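Local coordinates for protein superoxide dismutase [Ni] (Streptomyces coelicolor, PDB 1T6U) that uses a nickel cofactor to catalyse the disproportionation of superoxide into hydrogen peroxide and molecular oxygen, working as a hollow homohexamer, at residues A[44-56]-A[78-91]. The protein carries 1 engineered substitution. Numbering follows the deposited sequence.
Sequences KEQRAELAKHHVS and VNDTLKAMSAAKGS. Engineered in segment 78-91: Met-85 (natural residue Leu).
Lys-89 lies as a knob in a hole lined by Glu-45, Ala-48, Glu-49 and Lys-52, where the helices of 44-56 and 78-89 run antiparallel (177°), their axes 9.3 Å apart. Its chain, fully extended beyond CG, crosses the bent Glu-45 at about a right angle, and its CG presses on Ala-48 CB at a tight 3.4 Å; the small alanine lets the chain pass so close. NZ then reaches Glu-49 OE1 at 2.7 Å, a salt bridge on the anti side of the carboxylate, and also pairs with Asp-3 of a second subunit. A water links the same NZ to Glu-45 OE2, while OE1 of Glu-45 pairs with Arg-39 of a third subunit. With an alanine here instead of Lys-89, Glu-49 and that Asp-3 would probably each lose a charged mate, and the hole beside Ala-48 would be poorly filled.

Lys-52 is the reciprocal knob: its CG packs on Met-85 CB (3.6 Å), and its NZ, weakly bonded to Ser-86 OG, has stronger partners in Asp-3 and Asp-61 of the second subunit; Asp-3 also partners Ser-86. Bent at chi2 (-63°) and nearly eclipsed at chi3, engineered Met-85 sets CE 3.7 Å from Ala-48 CB, with SD against Ala-51 CB. Short, branched Val-55 suits its buried apolar site: CG1, anti to the backbone N (chi1 167°), meets Val-78 CG1 and Leu-82 CD2. Lys-44, bent at chi3 and chi4, gives NZ to Ser-91 O (2.9 Å) from above the carbonyl plane.

Within the four-helix bundle, helix 94-115 covers Thr-81 and Met-85, helix 12-30 packs on Lys-44 and Val-55, Lys-52 and Lys-89 face the second subunit, and Glu-45 and Lys-44 meet the third.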
loop_
_atom_site.group_PDB
_atom_site.type_symbol
_atom_site.label_atom_id
_atom_site.label_comp_id
_atom_site.label_asym_id
_atom_site.label_seq_id
_atom_site.Cartn_x
_atom_site.Cartn_y
_atom_site.Cartn_z
ATOM N N LYS A 44 -6.007 -14.984 -0.634
ATOM C CA LYS A 44 -6.907 -15.153 0.501
ATOM C C LYS A 44 -6.435 -14.272 1.641
ATOM O O LYS A 44 -7.222 -13.598 2.327
ATOM C CB LYS A 44 -6.946 -16.632 0.925
ATOM C CG LYS A 44 -7.794 -16.879 2.175
ATOM C CD LYS A 44 -8.231 -18.332 2.324
ATOM C CE LYS A 44 -7.109 -19.334 2.435
ATOM N NZ LYS A 44 -6.428 -19.156 3.736
ATOM N N GLU A 45 -5.126 -14.265 1.862
ATOM C CA GLU A 45 -4.607 -13.468 2.980
ATOM C C GLU A 45 -4.888 -11.991 2.791
ATOM O O GLU A 45 -5.293 -11.277 3.725
ATOM C CB GLU A 45 -3.103 -13.734 3.142
ATOM C CG GLU A 45 -2.490 -13.409 4.488
ATOM C CD GLU A 45 -2.778 -14.440 5.559
ATOM O OE1 GLU A 45 -3.288 -15.531 5.265
ATOM O OE2 GLU A 45 -2.478 -14.161 6.741
ATOM N N GLN A 46 -4.712 -11.512 1.568
ATOM C CA GLN A 46 -4.959 -10.106 1.242
ATOM C C GLN A 46 -6.419 -9.730 1.362
ATOM O O GLN A 46 -6.743 -8.682 1.927
ATOM C CB GLN A 46 -4.472 -9.839 -0.192
ATOM C CG GLN A 46 -2.980 -9.912 -0.395
ATOM C CD GLN A 46 -2.484 -9.969 -1.813
ATOM O OE1 GLN A 46 -3.189 -10.325 -2.755
ATOM N NE2 GLN A 46 -1.222 -9.690 -2.096
ATOM N N ARG A 47 -7.311 -10.554 0.808
ATOM C CA ARG A 47 -8.716 -10.147 0.840
ATOM C C ARG A 47 -9.265 -10.189 2.258
ATOM O O ARG A 47 -10.052 -9.329 2.638
ATOM C CB ARG A 47 -9.540 -10.995 -0.132
ATOM C CG ARG A 47 -9.031 -11.136 -1.529
ATOM C CD ARG A 47 -8.333 -9.950 -2.150
ATOM N NE ARG A 47 -9.182 -8.798 -2.399
ATOM C CZ ARG A 47 -8.860 -7.778 -3.183
ATOM N NH1 ARG A 47 -7.702 -7.720 -3.830
ATOM N NH2 ARG A 47 -9.712 -6.765 -3.352
ATOM N N ALA A 48 -8.810 -11.187 3.037
ATOM C CA ALA A 48 -9.242 -11.311 4.430
ATOM C C ALA A 48 -8.792 -10.082 5.218
ATOM O O ALA A 48 -9.536 -9.548 6.035
ATOM C CB ALA A 48 -8.711 -12.576 5.035
ATOM N N GLU A 49 -7.558 -9.634 4.989
ATOM C CA GLU A 49 -7.080 -8.420 5.642
ATOM C C GLU A 49 -7.916 -7.194 5.292
ATOM O O GLU A 49 -8.216 -6.401 6.172
ATOM C CB GLU A 49 -5.606 -8.181 5.255
ATOM C CG GLU A 49 -4.984 -6.941 5.898
ATOM C CD GLU A 49 -4.783 -7.040 7.393
ATOM O OE1 GLU A 49 -5.109 -8.043 8.071
ATOM O OE2 GLU A 49 -4.240 -6.022 7.913
ATOM N N LEU A 50 -8.306 -7.067 4.030
ATOM C CA LEU A 50 -9.163 -5.971 3.618
ATOM C C LEU A 50 -10.523 -6.057 4.335
ATOM O O LEU A 50 -11.086 -5.052 4.804
ATOM C CB LEU A 50 -9.362 -5.993 2.117
ATOM C CG LEU A 50 -8.213 -5.507 1.270
ATOM C CD1 LEU A 50 -8.447 -5.810 -0.193
ATOM C CD2 LEU A 50 -8.014 -3.991 1.483
ATOM N N ALA A 51 -11.068 -7.263 4.431
ATOM C CA ALA A 51 -12.336 -7.460 5.145
ATOM C C ALA A 51 -12.214 -7.026 6.594
ATOM O O ALA A 51 -13.116 -6.390 7.142
ATOM C CB ALA A 51 -12.803 -8.906 5.051
ATOM N N LYS A 52 -11.093 -7.346 7.248
ATOM C CA LYS A 52 -10.882 -6.901 8.612
ATOM C C LYS A 52 -10.869 -5.380 8.721
ATOM O O LYS A 52 -11.487 -4.807 9.643
ATOM C CB LYS A 52 -9.589 -7.488 9.159
ATOM C CG LYS A 52 -9.637 -8.980 9.466
ATOM C CD LYS A 52 -8.318 -9.497 10.039
ATOM C CE LYS A 52 -8.219 -9.330 11.529
ATOM N NZ LYS A 52 -6.822 -9.584 12.012
ATOM N N HIS A 53 -10.170 -4.724 7.782
ATOM C CA HIS A 53 -10.201 -3.248 7.786
ATOM C C HIS A 53 -11.617 -2.679 7.706
ATOM O O HIS A 53 -12.029 -1.810 8.452
ATOM C CB HIS A 53 -9.334 -2.750 6.641
ATOM C CG HIS A 53 -9.418 -1.266 6.477
ATOM N ND1 HIS A 53 -8.735 -0.372 7.243
ATOM C CD2 HIS A 53 -10.172 -0.536 5.605
ATOM C CE1 HIS A 53 -9.058 0.852 6.843
ATOM N NE2 HIS A 53 -9.917 0.774 5.852
ATOM N N HIS A 54 -12.399 -3.215 6.735
ATOM C CA HIS A 54 -13.749 -2.707 6.569
ATOM C C HIS A 54 -14.581 -2.909 7.845
ATOM O O HIS A 54 -15.333 -2.034 8.239
ATOM C CB HIS A 54 -14.409 -3.362 5.357
ATOM C CG HIS A 54 -13.768 -3.034 4.066
ATOM N ND1 HIS A 54 -13.490 -1.742 3.681
ATOM C CD2 HIS A 54 -13.396 -3.858 3.076
ATOM C CE1 HIS A 54 -12.945 -1.812 2.476
ATOM N NE2 HIS A 54 -12.860 -3.086 2.075
ATOM N N VAL A 55 -14.460 -4.081 8.484
ATOM C CA VAL A 55 -15.279 -4.301 9.669
ATOM C C VAL A 55 -14.823 -3.373 10.778
ATOM O O VAL A 55 -15.648 -2.793 11.475
ATOM C CB VAL A 55 -15.166 -5.771 10.072
ATOM C CG1 VAL A 55 -15.730 -5.991 11.484
ATOM C CG2 VAL A 55 -15.893 -6.660 9.067
ATOM N N SER A 56 -13.502 -3.218 10.935
ATOM C CA SER A 56 -12.997 -2.355 11.986
ATOM C C SER A 56 -13.480 -0.920 11.797
ATOM O O SER A 56 -13.873 -0.235 12.738
ATOM C CB SER A 56 -11.462 -2.447 12.016
ATOM O OG SER A 56 -10.945 -1.719 13.148
ATOM N N VAL A 78 -18.311 -7.485 16.869
ATOM C CA VAL A 78 -17.266 -7.045 15.927
ATOM C C VAL A 78 -15.958 -7.785 16.226
ATOM O O VAL A 78 -15.262 -8.228 15.313
ATOM C CB VAL A 78 -17.103 -5.530 15.991
ATOM C CG1 VAL A 78 -15.878 -5.076 15.211
ATOM C CG2 VAL A 78 -18.367 -4.822 15.466
ATOM N N ASN A 79 -15.645 -7.942 17.522
ATOM C CA ASN A 79 -14.414 -8.662 17.894
ATOM C C ASN A 79 -14.433 -10.097 17.377
ATOM O O ASN A 79 -13.436 -10.540 16.820
ATOM C CB ASN A 79 -14.148 -8.658 19.395
ATOM C CG ASN A 79 -12.705 -8.981 19.742
ATOM O OD1 ASN A 79 -12.373 -10.154 20.017
ATOM N ND2 ASN A 79 -11.870 -7.955 19.745
ATOM N N ASP A 80 -15.561 -10.784 17.555
ATOM C CA ASP A 80 -15.731 -12.142 17.045
ATOM C C ASP A 80 -15.663 -12.225 15.507
ATOM O O ASP A 80 -15.143 -13.205 14.967
ATOM C CB ASP A 80 -17.079 -12.704 17.501
ATOM C CG ASP A 80 -17.142 -12.963 18.988
ATOM O OD1 ASP A 80 -16.093 -12.877 19.650
ATOM O OD2 ASP A 80 -18.212 -13.252 19.544
ATOM N N THR A 81 -16.186 -11.202 14.862
ATOM C CA THR A 81 -16.089 -11.167 13.407
ATOM C C THR A 81 -14.644 -11.092 12.964
ATOM O O THR A 81 -14.205 -11.787 12.040
ATOM C CB THR A 81 -16.841 -9.938 12.882
ATOM O OG1 THR A 81 -18.227 -9.975 13.297
ATOM C CG2 THR A 81 -16.864 -9.890 11.365
ATOM N N LEU A 82 -13.870 -10.225 13.604
ATOM C CA LEU A 82 -12.470 -10.058 13.230
ATOM C C LEU A 82 -11.702 -11.334 13.497
ATOM O O LEU A 82 -10.897 -11.732 12.669
ATOM C CB LEU A 82 -11.851 -8.859 13.956
ATOM C CG LEU A 82 -12.450 -7.517 13.518
ATOM C CD1 LEU A 82 -11.915 -6.364 14.358
ATOM C CD2 LEU A 82 -12.201 -7.168 12.055
ATOM N N LYS A 83 -11.994 -11.971 14.628
ATOM C CA LYS A 83 -11.380 -13.253 14.929
ATOM C C LYS A 83 -11.768 -14.319 13.910
ATOM O O LYS A 83 -10.953 -15.224 13.578
ATOM C CB LYS A 83 -11.728 -13.646 16.383
ATOM C CG LYS A 83 -10.921 -12.855 17.407
ATOM C CD LYS A 83 -11.370 -13.197 18.835
ATOM C CE LYS A 83 -10.320 -12.788 19.850
ATOM N NZ LYS A 83 -9.987 -11.338 19.795
ATOM N N ALA A 84 -12.997 -14.284 13.415
ATOM C CA ALA A 84 -13.422 -15.248 12.421
ATOM C C ALA A 84 -12.674 -15.051 11.103
ATOM O O ALA A 84 -12.382 -16.021 10.382
ATOM C CB ALA A 84 -14.909 -15.214 12.169
ATOM N N MET A 85 -12.370 -13.783 10.827
ATOM C CA MET A 85 -11.603 -13.484 9.625
ATOM C C MET A 85 -10.171 -13.990 9.753
ATOM O O MET A 85 -9.583 -14.500 8.803
ATOM C CB MET A 85 -11.630 -11.984 9.315
ATOM C CG MET A 85 -12.919 -11.446 8.766
ATOM S SD MET A 85 -13.483 -12.054 7.176
ATOM C CE MET A 85 -12.105 -12.901 6.404
ATOM N N SER A 86 -9.593 -13.835 10.936
ATOM C CA SER A 86 -8.280 -14.372 11.200
ATOM C C SER A 86 -8.299 -15.889 11.011
ATOM O O SER A 86 -7.359 -16.483 10.490
ATOM C CB SER A 86 -7.800 -14.046 12.593
ATOM O OG SER A 86 -7.491 -12.678 12.772
ATOM N N ALA A 87 -9.341 -16.544 11.493
ATOM C CA ALA A 87 -9.437 -18.001 11.342
ATOM C C ALA A 87 -9.569 -18.397 9.883
ATOM O O ALA A 87 -9.012 -19.418 9.460
ATOM C CB ALA A 87 -10.609 -18.540 12.138
ATOM N N ALA A 88 -10.283 -17.608 9.088
ATOM C CA ALA A 88 -10.390 -17.881 7.644
ATOM C C ALA A 88 -9.052 -17.701 6.958
ATOM O O ALA A 88 -8.664 -18.461 6.068
ATOM C CB ALA A 88 -11.449 -16.992 7.000
ATOM N N LYS A 89 -8.282 -16.684 7.316
ATOM C CA LYS A 89 -6.891 -16.590 6.829
ATOM C C LYS A 89 -6.141 -17.886 7.055
ATOM O O LYS A 89 -5.437 -18.344 6.149
ATOM C CB LYS A 89 -6.045 -15.476 7.495
ATOM C CG LYS A 89 -6.405 -14.061 7.076
ATOM C CD LYS A 89 -5.467 -13.106 7.823
ATOM C CE LYS A 89 -5.709 -11.633 7.479
ATOM N NZ LYS A 89 -4.727 -10.733 8.160
ATOM N N GLY A 90 -6.263 -18.462 8.233
ATOM C CA GLY A 90 -5.536 -19.641 8.597
ATOM C C GLY A 90 -6.007 -20.940 7.976
ATOM O O GLY A 90 -5.337 -21.951 8.192
ATOM N N SER A 91 -7.125 -20.957 7.273
ATOM C CA SER A 91 -7.824 -22.120 6.805
ATOM C C SER A 91 -8.115 -22.123 5.313
ATOM O O SER A 91 -8.345 -21.113 4.696
ATOM C CB SER A 91 -9.159 -22.278 7.558
ATOM O OG SER A 91 -9.817 -23.491 7.222
HETATM O O HOH W 1 -2.065 -11.649 7.589
#